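Local atomic coordinates of conserved exported protein (Bacteroides fragilis, PDB entry 3CLW), a protein that is of unknown function but probably hydrolyses O-glycosidic bonds, as family 30 glycoside hydrolases do. Residues K307-E312 with A351-W356; L228-G233 with N272-H277; K83-S88 with F196-F201. One frame throughout, in Å; residues are numbered along the deposited sequence.

Contact 1 of 3, residues K307-E312 with A351-W356; sequences KFWASE and ASAWQW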
loop_
_atom_site.group_PDB
_atom_site.type_symbol
_atom_site.label_atom_id
_atom_site.label_comp_id
_atom_site.label_asym_id
_atom_site.label_seq_id
_atom_site.Cartn_x
_atom_site.Cartn_y
_atom_site.Cartn_z
ATOM N N LYS A 307 -11.721 -9.280 -4.785
ATOM C CA LYS A 307 -10.376 -8.752 -5.038
ATOM C C LYS A 307 -9.377 -9.019 -3.887
ATOM O O LYS A 307 -9.751 -9.310 -2.745
ATOM C CB LYS A 307 -10.452 -7.257 -5.343
ATOM C CG LYS A 307 -11.037 -6.906 -6.708
ATOM C CD LYS A 307 -11.224 -5.434 -6.822
ATOM C CE LYS A 307 -11.596 -5.057 -8.237
ATOM N NZ LYS A 307 -11.722 -3.577 -8.403
ATOM N N PHE A 308 -8.097 -8.906 -4.223
ATOM C CA PHE A 308 -7.056 -8.801 -3.218
ATOM C C PHE A 308 -6.306 -7.446 -3.315
ATOM O O PHE A 308 -6.074 -6.957 -4.410
ATOM C CB PHE A 308 -6.067 -9.980 -3.334
ATOM C CG PHE A 308 -4.983 -9.932 -2.295
ATOM C CD1 PHE A 308 -5.278 -10.209 -0.971
ATOM C CD2 PHE A 308 -3.700 -9.554 -2.643
ATOM C CE1 PHE A 308 -4.290 -10.144 -0.003
ATOM C CE2 PHE A 308 -2.710 -9.466 -1.699
ATOM C CZ PHE A 308 -2.993 -9.760 -0.371
ATOM N N TRP A 309 -5.961 -6.862 -2.165
ATOM C CA TRP A 309 -5.101 -5.665 -2.070
ATOM C C TRP A 309 -3.935 -5.966 -1.134
ATOM O O TRP A 309 -4.123 -6.424 0.022
ATOM C CB TRP A 309 -5.861 -4.459 -1.507
ATOM C CG TRP A 309 -6.676 -3.637 -2.486
ATOM C CD1 TRP A 309 -7.129 -4.027 -3.735
ATOM C CD2 TRP A 309 -7.173 -2.298 -2.282
ATOM N NE1 TRP A 309 -7.849 -3.006 -4.311
ATOM C CE2 TRP A 309 -7.893 -1.937 -3.444
ATOM C CE3 TRP A 309 -7.060 -1.355 -1.226
ATOM C CZ2 TRP A 309 -8.511 -0.701 -3.583
ATOM C CZ3 TRP A 309 -7.695 -0.117 -1.370
ATOM C CH2 TRP A 309 -8.398 0.197 -2.543
ATOM N N ALA A 310 -2.720 -5.744 -1.629
ATOM C CA ALA A 310 -1.547 -5.723 -0.754
ATOM C C ALA A 310 -1.521 -4.285 -0.189
ATOM O O ALA A 310 -1.378 -3.302 -0.931
ATOM C CB ALA A 310 -0.270 -6.114 -1.531
ATOM N N SER A 311 -1.774 -4.141 1.104
ATOM C CA SER A 311 -2.166 -2.821 1.605
ATOM C C SER A 311 -1.165 -2.146 2.543
ATOM O O SER A 311 -1.438 -1.062 3.066
ATOM C CB SER A 311 -3.532 -2.897 2.283
ATOM O OG SER A 311 -3.481 -3.871 3.332
ATOM N N GLU A 312 -0.021 -2.782 2.771
ATOM C CA GLU A 312 1.067 -2.162 3.539
ATOM C C GLU A 312 2.334 -2.946 3.393
ATOM O O GLU A 312 2.334 -4.149 3.519
ATOM C CB GLU A 312 0.730 -2.031 5.025
ATOM C CG GLU A 312 1.629 -1.022 5.760
ATOM C CD GLU A 312 1.526 -1.100 7.263
ATOM O OE1 GLU A 312 0.439 -0.883 7.835
ATOM O OE2 GLU A 312 2.561 -1.366 7.892
ATOM N N ALA A 351 -3.276 -9.192 -7.276
ATOM C CA ALA A 351 -3.699 -8.081 -6.440
ATOM C C ALA A 351 -4.258 -6.983 -7.306
ATOM O O ALA A 351 -3.684 -6.689 -8.349
ATOM C CB ALA A 351 -2.532 -7.564 -5.621
ATOM N N SER A 352 -5.348 -6.342 -6.877
ATOM C CA SER A 352 -5.808 -5.137 -7.586
ATOM C C SER A 352 -5.167 -3.819 -7.156
ATOM O O SER A 352 -5.417 -2.780 -7.773
ATOM C CB SER A 352 -7.346 -5.010 -7.560
ATOM O OG SER A 352 -7.942 -5.957 -8.450
ATOM N N ALA A 353 -4.394 -3.841 -6.071
ATOM C CA ALA A 353 -3.705 -2.650 -5.556
ATOM C C ALA A 353 -2.454 -3.108 -4.849
ATOM O O ALA A 353 -2.440 -4.221 -4.307
ATOM C CB ALA A 353 -4.565 -1.865 -4.601
ATOM N N TRP A 354 -1.421 -2.255 -4.857
ATOM C CA TRP A 354 -0.196 -2.451 -4.061
ATOM C C TRP A 354 0.096 -1.147 -3.315
ATOM O O TRP A 354 0.154 -0.085 -3.937
ATOM C CB TRP A 354 0.997 -2.873 -4.944
ATOM C CG TRP A 354 2.078 -3.458 -4.116
ATOM C CD1 TRP A 354 2.244 -4.783 -3.793
ATOM C CD2 TRP A 354 3.123 -2.741 -3.430
ATOM N NE1 TRP A 354 3.334 -4.930 -2.971
ATOM C CE2 TRP A 354 3.881 -3.693 -2.717
ATOM C CE3 TRP A 354 3.478 -1.379 -3.336
ATOM C CZ2 TRP A 354 4.998 -3.338 -1.936
ATOM C CZ3 TRP A 354 4.568 -1.024 -2.552
ATOM C CH2 TRP A 354 5.325 -2.009 -1.871
ATOM N N GLN A 355 0.251 -1.217 -1.993
ATOM C CA GLN A 355 0.322 0.003 -1.176
ATOM C C GLN A 355 1.517 0.002 -0.219
ATOM O O GLN A 355 1.730 -0.957 0.536
ATOM C CB GLN A 355 -0.987 0.215 -0.406
ATOM C CG GLN A 355 -2.252 -0.136 -1.241
ATOM C CD GLN A 355 -3.530 0.316 -0.602
ATOM O OE1 GLN A 355 -3.789 -0.017 0.555
ATOM N NE2 GLN A 355 -4.346 1.073 -1.338
ATOM N N TRP A 356 2.315 1.057 -0.303
ATOM C CA TRP A 356 3.389 1.306 0.663
ATOM C C TRP A 356 2.833 1.617 2.042
ATOM O O TRP A 356 1.693 2.054 2.165
ATOM C CB TRP A 356 4.240 2.531 0.218
ATOM C CG TRP A 356 5.220 2.210 -0.805
ATOM C CD1 TRP A 356 5.127 2.461 -2.154
ATOM C CD2 TRP A 356 6.480 1.569 -0.601
ATOM N NE1 TRP A 356 6.265 2.023 -2.792
ATOM C CE2 TRP A 356 7.108 1.467 -1.865
ATOM C CE3 TRP A 356 7.143 1.061 0.533
ATOM C CZ2 TRP A 356 8.359 0.870 -2.029
ATOM C CZ3 TRP A 356 8.386 0.467 0.370
ATOM C CH2 TRP A 356 8.990 0.390 -0.893
HETATM O O HOH W 1 -7.643 -8.541 -7.176
HETATM O O HOH W 2 -0.162 1.071 4.081
#

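Contact 2 of 3, residues L228-G233 with N272-H277; sequences LIPEVG and NCVAAH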
loop_
_atom_site.group_PDB
_atom_site.type_symbol
_atom_site.label_atom_id
_atom_site.label_comp_id
_atom_site.label_asym_id
_atom_site.label_seq_id
_atom_site.Cartn_x
_atom_site.Cartn_y
_atom_site.Cartn_z
ATOM N N LEU A 228 -13.047 -1.762 4.086
ATOM C CA LEU A 228 -11.930 -2.643 3.762
ATOM C C LEU A 228 -11.339 -3.281 5.006
ATOM O O LEU A 228 -10.974 -2.579 5.954
ATOM C CB LEU A 228 -10.821 -1.881 2.993
ATOM C CG LEU A 228 -9.588 -2.740 2.631
ATOM C CD1 LEU A 228 -9.934 -3.899 1.674
ATOM C CD2 LEU A 228 -8.407 -1.922 2.089
ATOM N N ILE A 229 -11.223 -4.612 4.971
ATOM C CA ILE A 229 -10.626 -5.397 6.053
ATOM C C ILE A 229 -9.800 -6.499 5.404
ATOM O O ILE A 229 -9.941 -6.734 4.227
ATOM C CB ILE A 229 -11.749 -5.988 7.004
ATOM C CG1 ILE A 229 -12.709 -6.880 6.210
ATOM C CG2 ILE A 229 -12.525 -4.848 7.684
ATOM C CD1 ILE A 229 -13.383 -7.957 7.014
ATOM N N PRO A 230 -8.998 -7.252 6.178
ATOM C CA PRO A 230 -8.656 -7.081 7.598
ATOM C C PRO A 230 -7.323 -6.419 7.905
ATOM O O PRO A 230 -7.029 -6.188 9.083
ATOM C CB PRO A 230 -8.644 -8.520 8.106
ATOM C CG PRO A 230 -8.127 -9.297 6.908
ATOM C CD PRO A 230 -8.541 -8.561 5.661
ATOM N N GLU A 231 -6.505 -6.138 6.888
ATOM C CA GLU A 231 -5.185 -5.505 7.121
ATOM C C GLU A 231 -4.308 -6.340 8.056
ATOM O O GLU A 231 -3.575 -5.791 8.915
ATOM C CB GLU A 231 -5.320 -4.081 7.692
ATOM C CG GLU A 231 -6.242 -3.172 6.911
ATOM C CD GLU A 231 -5.527 -2.353 5.833
ATOM O OE1 GLU A 231 -6.150 -1.373 5.343
ATOM O OE2 GLU A 231 -4.359 -2.675 5.478
ATOM N N VAL A 232 -4.377 -7.661 7.896
ATOM C CA VAL A 232 -3.496 -8.546 8.683
ATOM C C VAL A 232 -1.993 -8.295 8.412
ATOM O O VAL A 232 -1.578 -8.090 7.269
ATOM C CB VAL A 232 -3.862 -10.083 8.553
ATOM C CG1 VAL A 232 -5.138 -10.429 9.411
ATOM C CG2 VAL A 232 -4.010 -10.527 7.121
ATOM N N GLY A 233 -1.194 -8.323 9.470
ATOM C CA GLY A 233 0.229 -8.010 9.346
ATOM C C GLY A 233 1.061 -8.979 8.535
ATOM O O GLY A 233 2.135 -8.635 8.044
ATOM N N ASN A 272 -15.559 -5.441 -1.706
ATOM C CA ASN A 272 -15.408 -6.866 -1.944
ATOM C C ASN A 272 -13.971 -7.196 -2.331
ATOM O O ASN A 272 -13.643 -7.391 -3.508
ATOM C CB ASN A 272 -16.427 -7.361 -3.004
ATOM C CG ASN A 272 -16.335 -8.872 -3.273
ATOM O OD1 ASN A 272 -16.033 -9.665 -2.378
ATOM N ND2 ASN A 272 -16.597 -9.260 -4.517
ATOM N N CYS A 273 -13.147 -7.309 -1.299
ATOM C CA CYS A 273 -11.692 -7.287 -1.408
ATOM C C CYS A 273 -11.137 -7.625 -0.036
ATOM O O CYS A 273 -11.656 -7.182 0.992
ATOM C CB CYS A 273 -11.204 -5.884 -1.822
ATOM S SG CYS A 273 -9.426 -5.707 -2.038
ATOM N N VAL A 274 -10.087 -8.431 -0.021
ATOM C CA VAL A 274 -9.348 -8.768 1.201
ATOM C C VAL A 274 -8.020 -7.979 1.182
ATOM O O VAL A 274 -7.307 -7.988 0.176
ATOM C CB VAL A 274 -9.058 -10.283 1.226
ATOM C CG1 VAL A 274 -8.184 -10.690 2.420
ATOM C CG2 VAL A 274 -10.337 -11.081 1.194
ATOM N N ALA A 275 -7.704 -7.306 2.283
ATOM C CA ALA A 275 -6.435 -6.584 2.427
ATOM C C ALA A 275 -5.498 -7.261 3.394
ATOM O O ALA A 275 -5.865 -7.525 4.542
ATOM C CB ALA A 275 -6.671 -5.107 2.880
ATOM N N ALA A 276 -4.282 -7.525 2.935
ATOM C CA ALA A 276 -3.221 -8.005 3.816
ATOM C C ALA A 276 -1.889 -7.355 3.453
ATOM O O ALA A 276 -1.716 -6.844 2.344
ATOM C CB ALA A 276 -3.102 -9.537 3.762
ATOM N N HIS A 277 -0.960 -7.399 4.403
ATOM C CA HIS A 277 0.371 -6.805 4.257
ATOM C C HIS A 277 1.395 -7.831 3.822
ATOM O O HIS A 277 1.260 -9.022 4.128
ATOM C CB HIS A 277 0.771 -6.140 5.577
ATOM C CG HIS A 277 -0.229 -5.127 6.047
ATOM N ND1 HIS A 277 -0.169 -4.525 7.284
ATOM C CD2 HIS A 277 -1.348 -4.650 5.454
ATOM C CE1 HIS A 277 -1.190 -3.699 7.424
ATOM N NE2 HIS A 277 -1.901 -3.732 6.314
HETATM O O HOH W 3 -12.924 -5.847 2.603
#

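Contact 3 of 3, residues K83-S88 with F196-F201; sequences KEVDNS and FQEGSF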
loop_
_atom_site.group_PDB
_atom_site.type_symbol
_atom_site.label_atom_id
_atom_site.label_comp_id
_atom_site.label_asym_id
_atom_site.label_seq_id
_atom_site.Cartn_x
_atom_site.Cartn_y
_atom_site.Cartn_z
ATOM N N LYS A 83 -0.884 6.834 29.870
ATOM C CA LYS A 83 0.071 5.810 29.406
ATOM C C LYS A 83 -0.131 5.615 27.903
ATOM O O LYS A 83 -0.806 4.681 27.467
ATOM C CB LYS A 83 -0.082 4.471 30.151
ATOM C CG LYS A 83 -0.144 4.630 31.674
ATOM C CD LYS A 83 0.063 3.329 32.483
ATOM C CE LYS A 83 0.320 3.727 33.977
ATOM N NZ LYS A 83 0.371 2.546 34.950
ATOM N N GLU A 84 0.436 6.533 27.126
ATOM C CA GLU A 84 0.129 6.650 25.696
ATOM C C GLU A 84 1.342 6.378 24.810
ATOM O O GLU A 84 2.397 5.966 25.301
ATOM C CB GLU A 84 -0.423 8.048 25.412
ATOM C CG GLU A 84 -1.939 8.153 25.506
ATOM C CD GLU A 84 -2.672 7.477 24.317
ATOM O OE1 GLU A 84 -2.017 6.857 23.459
ATOM O OE2 GLU A 84 -3.915 7.553 24.250
ATOM N N VAL A 85 1.185 6.594 23.503
ATOM C CA VAL A 85 2.307 6.571 22.559
ATOM C C VAL A 85 3.469 7.367 23.159
ATOM O O VAL A 85 3.289 8.503 23.646
ATOM C CB VAL A 85 1.882 7.163 21.181
ATOM C CG1 VAL A 85 3.045 7.188 20.175
ATOM C CG2 VAL A 85 0.694 6.367 20.615
ATOM N N ASP A 86 4.653 6.761 23.135
ATOM C CA ASP A 86 5.793 7.260 23.925
ATOM C C ASP A 86 6.713 8.267 23.212
ATOM O O ASP A 86 7.780 8.606 23.724
ATOM C CB ASP A 86 6.604 6.085 24.518
ATOM C CG ASP A 86 7.273 5.214 23.460
ATOM O OD1 ASP A 86 7.467 5.638 22.303
ATOM O OD2 ASP A 86 7.623 4.064 23.791
ATOM N N ASN A 87 6.300 8.757 22.046
ATOM C CA ASN A 87 7.130 9.665 21.283
ATOM C C ASN A 87 6.252 10.628 20.486
ATOM O O ASN A 87 5.045 10.372 20.247
ATOM C CB ASN A 87 8.042 8.868 20.343
ATOM C CG ASN A 87 7.265 8.147 19.282
ATOM O OD1 ASN A 87 6.917 8.740 18.264
ATOM N ND2 ASN A 87 6.965 6.859 19.514
ATOM N N SER A 88 6.865 11.728 20.062
ATOM C CA SER A 88 6.128 12.826 19.470
ATOM C C SER A 88 5.832 12.643 17.991
ATOM O O SER A 88 4.891 13.254 17.479
ATOM C CB SER A 88 6.834 14.159 19.728
ATOM O OG SER A 88 8.078 14.188 19.075
ATOM N N PHE A 196 5.143 2.352 21.133
ATOM C CA PHE A 196 5.798 3.193 20.107
ATOM C C PHE A 196 4.765 3.842 19.154
ATOM O O PHE A 196 5.078 4.728 18.372
ATOM C CB PHE A 196 6.838 2.313 19.350
ATOM C CG PHE A 196 7.572 3.013 18.214
ATOM C CD1 PHE A 196 8.480 4.047 18.469
ATOM C CD2 PHE A 196 7.378 2.606 16.890
ATOM C CE1 PHE A 196 9.161 4.696 17.410
ATOM C CE2 PHE A 196 8.054 3.236 15.831
ATOM C CZ PHE A 196 8.949 4.283 16.101
ATOM N N GLN A 197 3.505 3.439 19.290
ATOM C CA GLN A 197 2.535 3.498 18.209
ATOM C C GLN A 197 1.132 3.123 18.710
ATOM O O GLN A 197 0.999 2.243 19.558
ATOM C CB GLN A 197 2.945 2.436 17.188
ATOM C CG GLN A 197 2.386 2.665 15.899
ATOM C CD GLN A 197 2.357 1.420 15.033
ATOM O OE1 GLN A 197 3.339 0.704 14.911
ATOM N NE2 GLN A 197 1.242 1.227 14.351
ATOM N N GLU A 198 0.105 3.755 18.137
ATOM C CA GLU A 198 -1.294 3.350 18.308
ATOM C C GLU A 198 -1.559 1.952 17.738
ATOM O O GLU A 198 -0.995 1.565 16.715
ATOM C CB GLU A 198 -2.224 4.343 17.612
ATOM C CG GLU A 198 -2.134 5.770 18.134
ATOM C CD GLU A 198 -3.038 6.748 17.405
ATOM O OE1 GLU A 198 -3.218 7.881 17.931
ATOM O OE2 GLU A 198 -3.576 6.400 16.312
ATOM N N GLY A 199 -2.426 1.187 18.395
ATOM C CA GLY A 199 -2.727 -0.162 17.912
ATOM C C GLY A 199 -3.792 -0.874 18.698
ATOM O O GLY A 199 -4.133 -0.482 19.823
ATOM N N SER A 200 -4.344 -1.913 18.081
ATOM C CA SER A 200 -5.171 -2.907 18.771
ATOM C C SER A 200 -5.248 -4.272 18.079
ATOM O O SER A 200 -5.501 -4.377 16.880
ATOM C CB SER A 200 -6.595 -2.407 19.040
ATOM O OG SER A 200 -7.264 -3.349 19.900
ATOM N N PHE A 201 -5.031 -5.310 18.874
ATOM C CA PHE A 201 -5.453 -6.668 18.552
ATOM C C PHE A 201 -6.951 -6.658 18.270
ATOM O O PHE A 201 -7.675 -5.826 18.800
ATOM C CB PHE A 201 -5.161 -7.585 19.753
ATOM C CG PHE A 201 -5.659 -9.000 19.581
ATOM C CD1 PHE A 201 -4.978 -9.899 18.757
ATOM C CD2 PHE A 201 -6.796 -9.434 20.243
ATOM C CE1 PHE A 201 -5.424 -11.198 18.607
ATOM C CE2 PHE A 201 -7.248 -10.748 20.091
ATOM C CZ PHE A 201 -6.555 -11.623 19.274
#

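Contact 1 of 3, residues K307-E312 with A351-W356
The indole of Trp309 lies flat against the methyl of Ala353: Ala353 CB stands 3.3 Å from the centroid of the five-membered ring and only 2° off its normal, a CH-pi contact over one face. The two residues belong to neighbouring parallel strands, 307-310 and 353-356, in the TIM-barrel part of this family 30 relative, and their side chains share one face of the sheet. Trp309 CG sits beside its own backbone N, anti to the carbonyl carbon (chi1 -84°), which lays the ring along the neighbouring strand. The six-membered part of the same indole reaches the end of Gln355, where Trp309 CZ3 is 3.6 Å from Gln355 NE2 and the amide plane is turned 57° against the ring. Both ends of that amide are held, OE1 by Arg69 and NE2 by Asn21, while Asp20 takes the indole N-H of Trp309, so these three buried polar atoms all have partners. On the reverse face Ala310 CB meets Trp354 CD1 at 3.6 Å, and helix 328-347 packs against the Trp354 side chain. Between the backbones, Ser352 N donates to Phe308 O and Ala310 N to Ala353 O, whereas the bond from Gln355 N to Ala310 O is weak. Phe308 turns the edge of its ring, at CD2, to the Ala351 methyl. Past Ala310, a water bridges the segments, donating to Ser311 O (2.7 Å) and to Trp356 O (2.8 Å).

Contact 2 of 3, residues L228-G233 with N272-H277
Glu231 and His277 meet through two similar first torsions: in each, CG lies beside the backbone N and anti to the carbonyl carbon (chi1 -52° and -56°), and the glutamate chain then bends at chi2 to carry its carboxylate to the imidazole. They stand toward the C-terminal ends of parallel strands 226-232 and 270-276, neighbours in a TIM barrel. His277 NE2 donates to Glu231 OE2 over 2.8 Å; the oxygen lies in the ring plane but is approached on its anti side, with the carboxylate plane turned 68° against the imidazole. The other ring nitrogen, ND1, is bonded to Glu186, so both nitrogens fix the rotation of the ring. One face of the imidazole lies against backbone, with Glu231 O 3.4 Å above its plane. The carboxylate has further partners: Ser311 joins His277 at OE2, and Arg69 and Ser182 meet OE1.

A beta bulge shifts the strand register by one residue between Pro230 and Val232, next to the cis peptide bond that precedes Pro230. Before it, Ala275 N donates to Ile229 O at 3.0 Å; within it, the bond from Glu231 N to Ala275 O is weak; beyond it, His277 N donates to Val232 O at 3.0 Å. Apolar groups pack on both faces. Ala275 CB fits against the fork of Leu228, 3.7 Å from CD1 and equally far from CD2, while Pro230 CD rests on Val274 CG1. On the same face as that valine, Val232 CG2 touches Ala276 CB at 3.6 Å.

Contact 3 of 3, residues K83-S88 with F196-F201
Asn87 reaches across to Phe196 by a side chain that leaves its CA toward the other loop. From CB, its CG is placed between the backbone N and the carbonyl carbon (chi1 66°), and this carries the amide over to the carbonyl of Phe196. CG itself is 4.2 Å from Phe196 O. At the tip ND2 does the work, donating to Phe196 O at 3.1 Å; the oxygen lies near the amide plane, but the nitrogen stands above the plane of the carbonyl and not on a lone pair. The same ND2 donates to Asp86 OD1, also at 3.1 Å and with the straighter N-H line (166°), so two acceptors hold the amide's rotation. ND2 also comes within 3.4 Å of Phe196 CD1, with amide and ring planes 39° apart. The amide oxygen OD1 is bonded just beyond the segment, where Asn90 is the polar partner of Asn87; Asn90 is also a second donor to Phe196 O.

The contact joins two irregular loops of the TIM-barrel region, one following strand 68-71 and the other following strand 178-182, well away from the centre of the chain. Asp86 lies beside Asn87: its OD1 approaches Phe196 CA, and its OD2 is bonded to Ser195. The apolar part falls to Val85. CG1 faces Phe196 O, and CG2 lies against N and, at 3.8 Å, CG of Glu198, whose extended chain runs on to Thr92 and Ser76 at OE1. Within the first loop, Val85 N donates to Glu84 OE1 at 3.2 Å, using that oxygen's anti lone pair.

How the contacts relate
Along the chain, contact 3 closes first, contact 2 follows and contact 1 comes last, all within the family 30 range. Contacts 1 and 2 are neighbours, their centres about 8 Å apart: strands 226-232, 270-276, 307-310 and 353-356 lie side by side in that order, part of the parallel barrel wall, and Glu231 links the two contacts. Contact 3 sits apart among the loops, its centre about 25 Å from that of contact 1 and 22 Å from that of contact 2, without touching either. The polar groups of contact 2 and the loops of contact 3 lie at or beyond C-terminal strand ends, the side where TIM-barrel enzymes carry their active sites, probably here too.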